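Local coordinates for protein dephospho-CoA kinase (Legionella pneumophila subsp. pneumophila, PDB 4TTR) that probably phosphorylates the 3'-hydroxyl group of dephospho-CoA with ATP, the last step of coenzyme A biosynthesis, at residues Gly69-Leu74 against Arg81-Asp86; Thr58-Asp63 against Glu99-Pro104; Ala183-Ile188 against Gln205-Glu210. All blocks are in the same frame, centred on the assembly; numbering follows the deposited sequence.

Interaction 1 (Gly69-Leu74 against Arg81-Asp86). With PO4 (phosphate ion), chain C.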
ATOM      1  N   GLY A  69      16.689   0.782  17.908  1.00 15.15           N
ATOM      2  CA  GLY A  69      17.202   1.528  19.044  1.00 17.25           C
ATOM      3  C   GLY A  69      16.304   2.683  19.441  1.00 16.47           C
ATOM      4  O   GLY A  69      15.227   2.866  18.882  1.00 17.56           O
ATOM      5  N   SER A  70      16.771   3.474  20.397  1.00 15.57           N
ATOM      6  CA  SER A  70      15.968   4.522  21.011  1.00 16.55           C
ATOM      7  C   SER A  70      15.570   5.649  20.059  1.00 18.02           C
ATOM      8  O   SER A  70      14.644   6.403  20.352  1.00 17.55           O
ATOM      9  CB  SER A  70      16.732   5.113  22.199  1.00 19.05           C
ATOM     10  OG  SER A  70      18.037   5.513  21.814  1.00 19.23           O
ATOM     11  N   SER A  71      16.259   5.768  18.925  1.00 18.32           N
ATOM     12  CA  SER A  71      16.003   6.870  17.998  1.00 16.10           C
ATOM     13  C   SER A  71      14.599   6.805  17.379  1.00 16.41           C
ATOM     14  O   SER A  71      14.049   7.834  16.984  1.00 15.88           O
ATOM     15  CB  SER A  71      17.060   6.894  16.881  1.00 17.78           C
ATOM     16  OG  SER A  71      16.839   5.872  15.921  1.00 16.37           O
ATOM     17  N   VAL A  72      14.017   5.609  17.302  1.00 16.77           N
ATOM     18  CA  VAL A  72      12.695   5.460  16.691  1.00 17.31           C
ATOM     19  C   VAL A  72      11.560   5.494  17.715  1.00 19.63           C
ATOM     20  O   VAL A  72      10.414   5.202  17.378  1.00 20.42           O
ATOM     21  CB  VAL A  72      12.583   4.148  15.876  1.00 17.39           C
ATOM     22  CG1 VAL A  72      13.612   4.137  14.747  1.00 15.60           C
ATOM     23  CG2 VAL A  72      12.740   2.930  16.766  1.00 17.73           C
ATOM     24  N   VAL A  73      11.883   5.853  18.956  1.00 19.81           N
ATOM     25  CA  VAL A  73      10.879   6.025  20.005  1.00 22.75           C
ATOM     26  C   VAL A  73      10.650   7.505  20.282  1.00 21.47           C
ATOM     27  O   VAL A  73      11.548   8.192  20.760  1.00 25.96           O
ATOM     28  CB  VAL A  73      11.299   5.350  21.336  1.00 25.23           C
ATOM     29  CG1 VAL A  73      10.068   4.972  22.150  1.00 33.25           C
ATOM     30  CG2 VAL A  73      12.166   4.132  21.085  1.00 35.15           C
ATOM     31  N   LEU A  74       9.453   7.998  19.986  1.00 24.12           N
ATOM     32  CA  LEU A  74       9.106   9.374  20.321  1.00 25.97           C
ATOM     33  C   LEU A  74       8.997   9.527  21.836  1.00 29.18           C
ATOM     34  O   LEU A  74       8.926   8.534  22.559  1.00 26.91           O
ATOM     35  CB  LEU A  74       7.791   9.780  19.659  1.00 24.48           C
ATOM     36  CG  LEU A  74       7.748   9.753  18.132  1.00 22.78           C
ATOM     37  CD1 LEU A  74       6.322   9.963  17.652  1.00 24.69           C
ATOM     38  CD2 LEU A  74       8.670  10.806  17.545  1.00 24.92           C
ATOM     39  N   ARG A  81       7.203   6.926  13.205  1.00 19.07           N
ATOM     40  CA  ARG A  81       6.908   6.254  11.947  1.00 23.07           C
ATOM     41  C   ARG A  81       7.516   6.970  10.747  1.00 20.76           C
ATOM     42  O   ARG A  81       7.880   6.328   9.763  1.00 22.59           O
ATOM     43  CB  ARG A  81       5.397   6.116  11.778  1.00 21.74           C
ATOM     44  CG  ARG A  81       4.791   5.171  12.797  1.00 23.16           C
ATOM     45  CD  ARG A  81       3.308   4.959  12.581  1.00 29.99           C
ATOM     46  NE  ARG A  81       2.699   4.251  13.706  1.00 23.94           N
ATOM     47  CZ  ARG A  81       2.864   2.956  13.957  1.00 22.84           C
ATOM     48  NH1 ARG A  81       3.628   2.209  13.171  1.00 24.06           N
ATOM     49  NH2 ARG A  81       2.266   2.405  15.003  1.00 23.27           N
ATOM     50  N   LYS A  82       7.627   8.293  10.829  1.00 21.35           N
ATOM     51  CA  LYS A  82       8.296   9.067   9.787  1.00 25.91           C
ATOM     52  C   LYS A  82       9.745   8.611   9.684  1.00 23.62           C
ATOM     53  O   LYS A  82      10.246   8.337   8.595  1.00 23.23           O
ATOM     54  CB  LYS A  82       8.226  10.568  10.087  1.00 33.39           C
ATOM     55  CG  LYS A  82       7.897  11.444   8.880  1.00 41.11           C
ATOM     56  CD  LYS A  82       9.045  11.519   7.880  0.66 42.77           C
ATOM     57  CE  LYS A  82       9.899  12.763   8.091  0.63 42.05           C
ATOM     58  NZ  LYS A  82      11.015  12.850   7.103  1.00 42.00           N
ATOM     59  N   ARG A  83      10.407   8.514  10.835  1.00 22.11           N
ATOM     60  CA  ARG A  83      11.804   8.109  10.877  1.00 19.87           C
ATOM     61  C   ARG A  83      11.977   6.693  10.353  1.00 20.04           C
ATOM     62  O   ARG A  83      12.898   6.414   9.585  1.00 21.00           O
ATOM     63  CB  ARG A  83      12.355   8.212  12.299  1.00 18.90           C
ATOM     64  CG  ARG A  83      13.795   7.759  12.416  1.00 20.26           C
ATOM     65  CD  ARG A  83      14.408   8.166  13.743  1.00 16.96           C
ATOM     66  NE  ARG A  83      15.817   7.785  13.825  1.00 17.79           N
ATOM     67  CZ  ARG A  83      16.829   8.526  13.378  1.00 17.05           C
ATOM     68  NH1 ARG A  83      16.607   9.704  12.805  1.00 18.75           N
ATOM     69  NH2 ARG A  83      18.070   8.084  13.501  1.00 14.43           N
ATOM     70  N   ILE A  84      11.092   5.796  10.771  1.00 18.55           N
ATOM     71  CA  ILE A  84      11.162   4.411  10.327  1.00 19.28           C
ATOM     72  C   ILE A  84      11.006   4.339   8.807  1.00 20.18           C
ATOM     73  O   ILE A  84      11.761   3.629   8.145  1.00 18.83           O
ATOM     74  CB  ILE A  84      10.100   3.543  11.031  1.00 19.61           C
ATOM     75  CG1 ILE A  84      10.505   3.351  12.493  1.00 20.09           C
ATOM     76  CG2 ILE A  84       9.962   2.179  10.351  1.00 18.15           C
ATOM     77  CD1 ILE A  84       9.464   2.683  13.376  1.00 18.79           C
ATOM     78  N   ARG A  85      10.059   5.090   8.252  1.00 19.50           N
ATOM     79  CA  ARG A  85       9.875   5.119   6.801  1.00 26.34           C
ATOM     80  C   ARG A  85      11.143   5.581   6.086  1.00 20.05           C
ATOM     81  O   ARG A  85      11.528   5.007   5.068  1.00 20.97           O
ATOM     82  CB  ARG A  85       8.706   6.029   6.417  1.00 27.74           C
ATOM     83  CG  ARG A  85       7.367   5.317   6.398  1.00 41.87           C
ATOM     84  CD  ARG A  85       6.236   6.224   5.930  1.00 40.51           C
ATOM     85  NE  ARG A  85       5.440   6.732   7.049  1.00 49.38           N
ATOM     86  CZ  ARG A  85       5.260   8.018   7.349  1.00 43.69           C
ATOM     87  NH1 ARG A  85       5.811   8.983   6.617  1.00 39.92           N
ATOM     88  NH2 ARG A  85       4.514   8.345   8.396  1.00 42.30           N
ATOM     89  N   ASP A  86      11.787   6.611   6.624  1.00 21.80           N
ATOM     90  CA  ASP A  86      13.047   7.099   6.068  1.00 19.38           C
ATOM     91  C   ASP A  86      14.102   5.999   6.070  1.00 20.31           C
ATOM     92  O   ASP A  86      14.858   5.855   5.111  1.00 18.50           O
ATOM     93  CB  ASP A  86      13.563   8.308   6.855  1.00 21.83           C
ATOM     94  CG  ASP A  86      12.659   9.523   6.727  1.00 25.07           C
ATOM     95  OD1 ASP A  86      11.795   9.535   5.827  1.00 26.76           O
ATOM     96  OD2 ASP A  86      12.818  10.470   7.526  1.00 31.54           O
TER
HETATM   97  P   PO4 C 302       5.119   0.991  10.237  1.00 77.36           P
HETATM   98  O1  PO4 C 302       6.111   1.619  11.186  1.00 38.59           O
HETATM   99  O2  PO4 C 302       5.770   0.770   8.892  1.00 59.05           O
HETATM  100  O3  PO4 C 302       3.931   1.910  10.079  1.00 63.30           O
HETATM  101  O4  PO4 C 302       4.656  -0.335  10.793  1.00 39.20           O

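Interaction 2 (Thr58-Asp63 against Glu99-Pro104)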
ATOM      1  N   THR A  58       3.101  -3.845  21.957  1.00 15.55           N
ATOM      2  CA  THR A  58       2.892  -5.083  21.214  1.00 15.98           C
ATOM      3  C   THR A  58       4.255  -5.744  21.044  1.00 14.89           C
ATOM      4  O   THR A  58       5.281  -5.075  21.167  1.00 16.06           O
ATOM      5  CB  THR A  58       2.252  -4.855  19.823  1.00 17.12           C
ATOM      6  OG1 THR A  58       3.078  -3.977  19.048  1.00 17.50           O
ATOM      7  CG2 THR A  58       0.862  -4.259  19.957  1.00 17.68           C
ATOM      8  N   PRO A  59       4.279  -7.058  20.767  1.00 16.48           N
ATOM      9  CA  PRO A  59       5.553  -7.738  20.499  1.00 16.03           C
ATOM     10  C   PRO A  59       6.370  -7.082  19.377  1.00 16.55           C
ATOM     11  O   PRO A  59       7.572  -6.867  19.546  1.00 16.66           O
ATOM     12  CB  PRO A  59       5.117  -9.148  20.096  1.00 18.49           C
ATOM     13  CG  PRO A  59       3.800  -9.339  20.761  1.00 17.52           C
ATOM     14  CD  PRO A  59       3.142  -7.996  20.768  1.00 14.95           C
ATOM     15  N   CYS A  60       5.729  -6.760  18.258  1.00 16.38           N
ATOM     16  CA  CYS A  60       6.440  -6.175  17.119  1.00 18.22           C
ATOM     17  C   CYS A  60       6.964  -4.781  17.431  1.00 13.89           C
ATOM     18  O   CYS A  60       8.042  -4.400  16.982  1.00 14.72           O
ATOM     19  CB  CYS A  60       5.533  -6.128  15.890  1.00 15.84           C
ATOM     20  SG  CYS A  60       5.266  -7.740  15.145  1.00 22.25           S
ATOM     21  N   TYR A  61       6.191  -4.022  18.194  1.00 15.23           N
ATOM     22  CA  TYR A  61       6.622  -2.720  18.683  1.00 14.55           C
ATOM     23  C   TYR A  61       7.921  -2.855  19.481  1.00 15.74           C
ATOM     24  O   TYR A  61       8.845  -2.053  19.326  1.00 16.86           O
ATOM     25  CB  TYR A  61       5.503  -2.110  19.527  1.00 16.96           C
ATOM     26  CG  TYR A  61       5.880  -0.979  20.449  1.00 14.98           C
ATOM     27  CD1 TYR A  61       6.466  -1.230  21.684  1.00 17.81           C
ATOM     28  CD2 TYR A  61       5.600   0.340  20.111  1.00 16.11           C
ATOM     29  CE1 TYR A  61       6.787  -0.198  22.546  1.00 14.58           C
ATOM     30  CE2 TYR A  61       5.922   1.381  20.966  1.00 17.64           C
ATOM     31  CZ  TYR A  61       6.510   1.104  22.184  1.00 18.14           C
ATOM     32  OH  TYR A  61       6.831   2.127  23.043  1.00 18.11           O
ATOM     33  N   GLN A  62       7.990  -3.888  20.314  1.00 15.14           N
ATOM     34  CA  GLN A  62       9.163  -4.133  21.143  1.00 16.10           C
ATOM     35  C   GLN A  62      10.378  -4.517  20.299  1.00 16.80           C
ATOM     36  O   GLN A  62      11.485  -4.037  20.545  1.00 15.91           O
ATOM     37  CB  GLN A  62       8.864  -5.229  22.171  1.00 14.07           C
ATOM     38  CG  GLN A  62       7.878  -4.796  23.261  1.00 15.26           C
ATOM     39  CD  GLN A  62       7.199  -5.963  23.965  1.00 15.97           C
ATOM     40  OE1 GLN A  62       7.407  -7.124  23.615  1.00 15.33           O
ATOM     41  NE2 GLN A  62       6.381  -5.653  24.965  1.00 16.99           N
ATOM     42  N   ASP A  63      10.171  -5.379  19.308  1.00 14.96           N
ATOM     43  CA  ASP A  63      11.264  -5.846  18.459  1.00 15.49           C
ATOM     44  C   ASP A  63      11.804  -4.727  17.572  1.00 18.11           C
ATOM     45  O   ASP A  63      13.002  -4.667  17.299  1.00 16.64           O
ATOM     46  CB  ASP A  63      10.808  -7.015  17.587  1.00 17.62           C
ATOM     47  CG  ASP A  63      10.372  -8.218  18.400  1.00 21.32           C
ATOM     48  OD1 ASP A  63      10.764  -8.324  19.581  1.00 19.39           O
ATOM     49  OD2 ASP A  63       9.639  -9.064  17.849  1.00 25.59           O
ATOM     50  N   GLU A  99       9.724  -6.252   7.013  1.00 18.16           N
ATOM     51  CA  GLU A  99       8.669  -6.962   6.308  1.00 20.09           C
ATOM     52  C   GLU A  99       8.603  -8.405   6.802  1.00 22.64           C
ATOM     53  O   GLU A  99       7.520  -8.971   6.938  1.00 22.93           O
ATOM     54  CB  GLU A  99       8.897  -6.906   4.792  1.00 22.67           C
ATOM     55  CG  GLU A  99       7.673  -7.280   3.957  1.00 32.29           C
ATOM     56  CD  GLU A  99       7.455  -8.777   3.846  0.38 29.25           C
ATOM     57  OE1 GLU A  99       8.453  -9.525   3.885  0.92 29.07           O
ATOM     58  OE2 GLU A  99       6.287  -9.209   3.716  1.00 31.50           O
ATOM     59  N   SER A 100       9.762  -8.993   7.089  1.00 19.69           N
ATOM     60  CA  SER A 100       9.807 -10.356   7.610  1.00 22.02           C
ATOM     61  C   SER A 100       9.222 -10.427   9.014  1.00 20.46           C
ATOM     62  O   SER A 100       8.572 -11.407   9.368  1.00 20.45           O
ATOM     63  CB  SER A 100      11.238 -10.887   7.629  1.00 21.90           C
ATOM     64  OG  SER A 100      11.795 -10.900   6.327  1.00 48.87           O
ATOM     65  N   LEU A 101       9.463  -9.388   9.809  1.00 19.86           N
ATOM     66  CA  LEU A 101       8.969  -9.338  11.181  1.00 19.70           C
ATOM     67  C   LEU A 101       7.448  -9.261  11.220  1.00 18.15           C
ATOM     68  O   LEU A 101       6.805  -9.955  12.001  1.00 18.12           O
ATOM     69  CB  LEU A 101       9.563  -8.135  11.924  1.00 16.15           C
ATOM     70  CG  LEU A 101       9.042  -7.892  13.347  1.00 16.05           C
ATOM     71  CD1 LEU A 101       9.647  -8.886  14.324  1.00 15.19           C
ATOM     72  CD2 LEU A 101       9.320  -6.465  13.787  1.00 17.67           C
ATOM     73  N   LEU A 102       6.882  -8.408  10.372  1.00 16.95           N
ATOM     74  CA  LEU A 102       5.458  -8.105  10.421  1.00 20.00           C
ATOM     75  C   LEU A 102       4.603  -9.064   9.597  1.00 20.30           C
ATOM     76  O   LEU A 102       3.410  -9.201   9.853  1.00 23.02           O
ATOM     77  CB  LEU A 102       5.215  -6.675   9.937  1.00 18.28           C
ATOM     78  CG  LEU A 102       5.863  -5.570  10.771  1.00 19.60           C
ATOM     79  CD1 LEU A 102       5.746  -4.236  10.052  1.00 25.61           C
ATOM     80  CD2 LEU A 102       5.238  -5.490  12.153  1.00 20.97           C
ATOM     81  N   HIS A 103       5.208  -9.725   8.615  1.00 20.80           N
ATOM     82  CA  HIS A 103       4.452 -10.548   7.671  1.00 23.65           C
ATOM     83  C   HIS A 103       3.572 -11.614   8.337  1.00 23.06           C
ATOM     84  O   HIS A 103       2.405 -11.751   7.975  1.00 20.69           O
ATOM     85  CB  HIS A 103       5.399 -11.225   6.674  1.00 28.41           C
ATOM     86  CG  HIS A 103       4.795 -12.412   5.989  1.00 32.40           C
ATOM     87  ND1 HIS A 103       3.683 -12.315   5.179  1.00 34.73           N
ATOM     88  CD2 HIS A 103       5.134 -13.722   6.007  1.00 31.92           C
ATOM     89  CE1 HIS A 103       3.371 -13.514   4.721  1.00 41.16           C
ATOM     90  NE2 HIS A 103       4.236 -14.386   5.208  1.00 33.26           N
ATOM     91  N   PRO A 104       4.120 -12.366   9.312  1.00 24.82           N
ATOM     92  CA  PRO A 104       3.327 -13.418   9.963  1.00 21.23           C
ATOM     93  C   PRO A 104       2.080 -12.900  10.674  1.00 22.49           C
ATOM     94  O   PRO A 104       1.017 -13.506  10.546  1.00 23.50           O
ATOM     95  CB  PRO A 104       4.305 -14.015  10.979  1.00 24.55           C
ATOM     96  CG  PRO A 104       5.649 -13.679  10.458  1.00 20.98           C
ATOM     97  CD  PRO A 104       5.503 -12.345   9.816  1.00 22.52           C
TER

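Interaction 3 (Ala183-Ile188 against Gln205-Glu210)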
ATOM      1  N   ALA A 183       1.907  -6.200 -13.001  1.00 16.32           N
ATOM      2  CA  ALA A 183       0.559  -5.729 -12.723  1.00 16.31           C
ATOM      3  C   ALA A 183      -0.397  -6.135 -13.837  1.00 18.40           C
ATOM      4  O   ALA A 183      -0.060  -6.049 -15.017  1.00 16.13           O
ATOM      5  CB  ALA A 183       0.552  -4.221 -12.544  1.00 15.81           C
ATOM      6  N   ASP A 184      -1.588  -6.583 -13.454  1.00 16.71           N
ATOM      7  CA  ASP A 184      -2.609  -6.967 -14.422  1.00 14.80           C
ATOM      8  C   ASP A 184      -3.298  -5.730 -14.968  1.00 13.47           C
ATOM      9  O   ASP A 184      -3.686  -5.684 -16.132  1.00 17.62           O
ATOM     10  CB  ASP A 184      -3.622  -7.914 -13.782  1.00 18.96           C
ATOM     11  CG  ASP A 184      -2.975  -9.175 -13.260  1.00 32.01           C
ATOM     12  OD1 ASP A 184      -2.662 -10.056 -14.088  1.00 27.86           O
ATOM     13  OD2 ASP A 184      -2.759  -9.276 -12.030  1.00 21.16           O
ATOM     14  N   ASP A 185      -3.428  -4.718 -14.118  1.00 14.39           N
ATOM     15  CA  ASP A 185      -3.986  -3.440 -14.530  1.00  9.97           C
ATOM     16  C   ASP A 185      -3.190  -2.292 -13.924  1.00 14.79           C
ATOM     17  O   ASP A 185      -2.785  -2.347 -12.761  1.00 10.37           O
ATOM     18  CB  ASP A 185      -5.454  -3.339 -14.123  1.00 13.84           C
ATOM     19  CG  ASP A 185      -6.298  -4.449 -14.718  1.00 21.69           C
ATOM     20  OD1 ASP A 185      -6.632  -4.365 -15.921  1.00 19.40           O
ATOM     21  OD2 ASP A 185      -6.623  -5.406 -13.985  1.00 14.42           O
ATOM     22  N   VAL A 186      -2.957  -1.268 -14.738  1.00 10.40           N
ATOM     23  CA  VAL A 186      -2.289  -0.055 -14.307  1.00  8.92           C
ATOM     24  C   VAL A 186      -3.239   1.124 -14.482  1.00 11.53           C
ATOM     25  O   VAL A 186      -3.660   1.432 -15.594  1.00 12.61           O
ATOM     26  CB  VAL A 186      -0.995   0.188 -15.103  1.00 10.83           C
ATOM     27  CG1 VAL A 186      -0.350   1.509 -14.701  1.00 11.00           C
ATOM     28  CG2 VAL A 186      -0.024  -0.970 -14.902  1.00 11.72           C
ATOM     29  N   LEU A 187      -3.575   1.772 -13.373  1.00  8.47           N
ATOM     30  CA  LEU A 187      -4.425   2.953 -13.394  1.00  9.30           C
ATOM     31  C   LEU A 187      -3.553   4.198 -13.412  1.00 11.66           C
ATOM     32  O   LEU A 187      -2.944   4.554 -12.403  1.00 12.53           O
ATOM     33  CB  LEU A 187      -5.358   2.968 -12.180  1.00  8.12           C
ATOM     34  CG  LEU A 187      -6.609   3.846 -12.252  1.00 11.02           C
ATOM     35  CD1 LEU A 187      -7.503   3.539 -11.060  1.00 12.14           C
ATOM     36  CD2 LEU A 187      -6.275   5.327 -12.288  1.00 12.02           C
ATOM     37  N   ILE A 188      -3.476   4.841 -14.572  1.00 13.45           N
ATOM     38  CA  ILE A 188      -2.749   6.095 -14.695  1.00 11.01           C
ATOM     39  C   ILE A 188      -3.643   7.219 -14.182  1.00 13.92           C
ATOM     40  O   ILE A 188      -4.632   7.572 -14.820  1.00 14.02           O
ATOM     41  CB  ILE A 188      -2.316   6.382 -16.152  1.00 18.33           C
ATOM     42  CG1 ILE A 188      -1.663   5.139 -16.772  1.00 17.07           C
ATOM     43  CG2 ILE A 188      -1.359   7.573 -16.190  1.00 16.51           C
ATOM     44  CD1 ILE A 188      -1.273   5.299 -18.232  1.00 16.35           C
ATOM     45  N   GLN A 205     -16.287  -3.110 -12.424  1.00 13.23           N
ATOM     46  CA  GLN A 205     -17.113  -3.956 -13.279  1.00 14.99           C
ATOM     47  C   GLN A 205     -16.291  -5.100 -13.872  1.00 13.52           C
ATOM     48  O   GLN A 205     -16.802  -6.198 -14.076  1.00 13.07           O
ATOM     49  CB  GLN A 205     -17.755  -3.131 -14.400  1.00 18.23           C
ATOM     50  CG  GLN A 205     -18.719  -2.058 -13.912  1.00 22.96           C
ATOM     51  CD  GLN A 205     -19.896  -2.628 -13.134  1.00 35.29           C
ATOM     52  OE1 GLN A 205     -20.363  -3.733 -13.410  1.00 43.83           O
ATOM     53  NE2 GLN A 205     -20.377  -1.873 -12.152  1.00 32.80           N
ATOM     54  N   LYS A 206     -15.016  -4.845 -14.146  1.00 13.40           N
ATOM     55  CA  LYS A 206     -14.125  -5.886 -14.642  1.00 12.46           C
ATOM     56  C   LYS A 206     -13.908  -6.976 -13.591  1.00 12.95           C
ATOM     57  O   LYS A 206     -13.965  -8.162 -13.900  1.00 15.06           O
ATOM     58  CB  LYS A 206     -12.786  -5.281 -15.055  1.00 14.70           C
ATOM     59  CG  LYS A 206     -11.853  -6.234 -15.776  1.00 18.34           C
ATOM     60  CD  LYS A 206     -10.469  -5.614 -15.927  1.00 25.31           C
ATOM     61  CE  LYS A 206      -9.653  -6.319 -16.991  1.00 27.58           C
ATOM     62  NZ  LYS A 206      -8.324  -5.684 -17.177  1.00 31.19           N
ATOM     63  N   TYR A 207     -13.661  -6.570 -12.349  1.00 14.35           N
ATOM     64  CA  TYR A 207     -13.411  -7.521 -11.267  1.00 11.81           C
ATOM     65  C   TYR A 207     -14.661  -8.328 -10.919  1.00 12.80           C
ATOM     66  O   TYR A 207     -14.573  -9.525 -10.649  1.00 11.89           O
ATOM     67  CB  TYR A 207     -12.900  -6.792 -10.018  1.00 12.65           C
ATOM     68  CG  TYR A 207     -11.551  -6.127 -10.188  1.00 11.89           C
ATOM     69  CD1 TYR A 207     -10.546  -6.723 -10.935  1.00 13.15           C
ATOM     70  CD2 TYR A 207     -11.284  -4.901  -9.596  1.00 11.38           C
ATOM     71  CE1 TYR A 207      -9.315  -6.117 -11.086  1.00 14.43           C
ATOM     72  CE2 TYR A 207     -10.056  -4.287  -9.744  1.00 10.08           C
ATOM     73  CZ  TYR A 207      -9.075  -4.899 -10.488  1.00 12.87           C
ATOM     74  OH  TYR A 207      -7.849  -4.287 -10.638  1.00 14.87           O
ATOM     75  N   LEU A 208     -15.820  -7.673 -10.914  1.00 13.50           N
ATOM     76  CA  LEU A 208     -17.090  -8.371 -10.728  1.00 14.76           C
ATOM     77  C   LEU A 208     -17.266  -9.460 -11.781  1.00 13.47           C
ATOM     78  O   LEU A 208     -17.642 -10.586 -11.466  1.00 14.14           O
ATOM     79  CB  LEU A 208     -18.269  -7.397 -10.806  1.00 13.69           C
ATOM     80  CG  LEU A 208     -18.527  -6.453  -9.629  1.00 15.59           C
ATOM     81  CD1 LEU A 208     -19.736  -5.585  -9.934  1.00 18.40           C
ATOM     82  CD2 LEU A 208     -18.738  -7.217  -8.327  1.00 15.71           C
ATOM     83  N   ARG A 209     -16.990  -9.108 -13.032  1.00 14.71           N
ATOM     84  CA  ARG A 209     -17.147 -10.037 -14.144  0.61 15.22           C
ATOM     85  C   ARG A 209     -16.226 -11.244 -13.984  1.00 16.54           C
ATOM     86  O   ARG A 209     -16.665 -12.386 -14.088  1.00 16.89           O
ATOM     87  CB  ARG A 209     -16.866  -9.328 -15.472  0.61 18.76           C
ATOM     88  CG  ARG A 209     -17.215 -10.146 -16.704  0.61 18.49           C
ATOM     89  CD  ARG A 209     -16.843  -9.428 -17.993  0.61 19.92           C
ATOM     90  NE  ARG A 209     -15.399  -9.355 -18.190  0.61 20.49           N
ATOM     91  CZ  ARG A 209     -14.636 -10.388 -18.537  0.61 19.97           C
ATOM     92  NH1 ARG A 209     -15.171 -11.588 -18.718  0.61 17.59           N
ATOM     93  NH2 ARG A 209     -13.331 -10.222 -18.695  0.61 17.55           N
ATOM     94  N   GLU A 210     -14.950 -10.986 -13.720  1.00 13.36           N
ATOM     95  CA  GLU A 210     -13.961 -12.053 -13.621  1.00 16.26           C
ATOM     96  C   GLU A 210     -14.124 -12.907 -12.362  1.00 15.47           C
ATOM     97  O   GLU A 210     -13.867 -14.108 -12.395  1.00 17.77           O
ATOM     98  CB  GLU A 210     -12.553 -11.459 -13.683  1.00 16.93           C
ATOM     99  CG  GLU A 210     -12.055 -11.266 -15.112  1.00 25.75           C
ATOM    100  CD  GLU A 210     -10.879 -10.310 -15.216  1.00 37.12           C
ATOM    101  OE1 GLU A 210     -10.556  -9.642 -14.211  1.00 45.83           O
ATOM    102  OE2 GLU A 210     -10.278 -10.225 -16.310  1.00 40.73           O
TER
HETATM  103  O   HOH W   1      -7.256  -7.611 -15.391  1.00 31.26           O

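Interaction 1 (Gly69-Leu74 against Arg81-Asp86)
Ser71, Val72 and Arg83 carry most of this contact, which packs a short 3-10 turn against the first turns of helix 81-90. The turn lies in the loop that joins helix 59-68 to helix 81-90, so the connection between two consecutive helices folds back on the second of them, in the helical part of the kinase. Arg83 reaches the turn with an extended chain, its CG anti to the backbone N (chi1 178°). The chain passes alongside Ser71, and its CD comes to 3.3 Å from the backbone O of Ser71. The hydroxyl of Ser71 sits at the edge of the guanidinium, near its plane. Both residues are exposed, so this polar pair lies on the outer side of the contact. Beneath it, Val72 and Ile84 are buried. Their side chains cross at about a right angle, with Val72 CG1 3.9 Å from Ile84 CG1. Ile84 also packs on Ile64 of helix 59-68, which ties the two helices together. On the far side of Ile84 a phosphate ion, probably from the crystallisation liquor, takes a weak bond from Arg81 NH1. The polar link across the contact is also weak: Arg83 NE donates to Ser71 OG over 3.0 Å, with an N-H...O angle of 147°.

Interaction 2 (Thr58-Asp63 against Glu99-Pro104)
Cys60 faces Leu102 where helix 59-63 runs antiparallel to helix 99-104, with the short axes 10.6 Å apart at an angle of 172°. The CA atoms of these two residues are 7.0 Å apart. The contact is a small antiparallel helix pair held by apolar packing. Cys60 and Leu101 give up the larger areas, and both send their side chains toward the opposite helix. The thiol of Cys60 comes in beside the two leucines. Its SG lies 3.7 Å from CD2 of Leu102 and 4.2 Å from CG of Leu101. In Leu101 a chi1 of 175° carries the branch point toward the other helix, where both methyls find partners. They divide the work there. CD2 rests against the backbone O of Cys60 at 4.0 Å. CD1 meets the side chain of Asp63, 3.5 Å from OD2. Asp63 and Leu101 cross obliquely, and OD2 of the carboxylate rests on the CD1 methyl. Leu102 is buried and adds its CD2 branch alone, which also packs on CB of Cys60. The helix of Cys60 begins just before the contact. Thr58 is its N-cap, and its OG1 accepts from the backbone N of Tyr61 at 3.2 Å. On the other helix, Pro104 has no N-H to give to the preceding turn, and the helix kinks there. Tyr61 points away from the pair and bonds through OH to the backbone O of Gly77, while Leu102 also touches Thr54 in a loop. The pair thus joins the start of helix 59-68 to the middle of the long helix 92-115, with helix 81-90 between them in the chain.

Interaction 3 (Ala183-Ile188 against Gln205-Glu210)
A chi1 of -171° swings the Lys206 chain away from its own backbone N, and its extension beyond CG carries NZ across to Asp185. The carboxylate of Asp185 comes from the opposite direction, its CG beside its own backbone N (chi1 -58°). The two meet in a salt bridge between strand 185-188, an outermost strand of the parallel sheet, and helix 192-213. This is the edge of the P-loop kinase core, where the C-terminal helix packs along the last strand. Lys206 NZ donates to OD1 of Asp185; the modelled 2.5 Å is shorter than usual, and its exact length is doubtful. A water joins the same two groups. It donates to Asp185 OD2 at 2.7 Å and accepts from Lys206 NZ at 2.8 Å. Both carboxylate oxygens are therefore engaged, one directly and one through the water. Tyr207 lies near the second oxygen, its OH 3.7 Å from Asp185 OD2, too long to count as a hydrogen bond, and the ring and carboxylate planes stand 73° apart. The ring is buried, packs on Phe36 of helix 29-38 and meets Tyr121 edge-to-face. Asp185 also touches Leu203 of helix 192-213, and its backbone bonds to strand 140-145. Nearby, OE1 of Glu210 lies 5.8 Å from OD2 of Asp185. These like charges could raise the proton affinity of each acid somewhat. For Asp185 the lysine probably offsets this, and Glu210 has a long, weak partner in Lys140. An ion pair and its bridging water thus link strand to helix beside an aromatic cluster.

Interactions 1 and 2 lie in the same helical region, with centres about 15 Å apart, and both use helix 59-68 or the loop that follows it. Interaction 2 joins that helix to helix 92-115. Interaction 1 packs the connecting loop on helix 81-90. Interaction 3 is on the other side of the chain's centre, where a sheet edge meets the C-terminal helix. Its centre is about 36 Å from that of interaction 1 and 32 Å from that of interaction 2. All three are partly buried. Interaction 2 is mainly apolar, and interaction 1 sets a weak exposed polar bond over a buried aliphatic pair. Interaction 3 depends on a salt bridge and a water, with a buried tyrosine alongside.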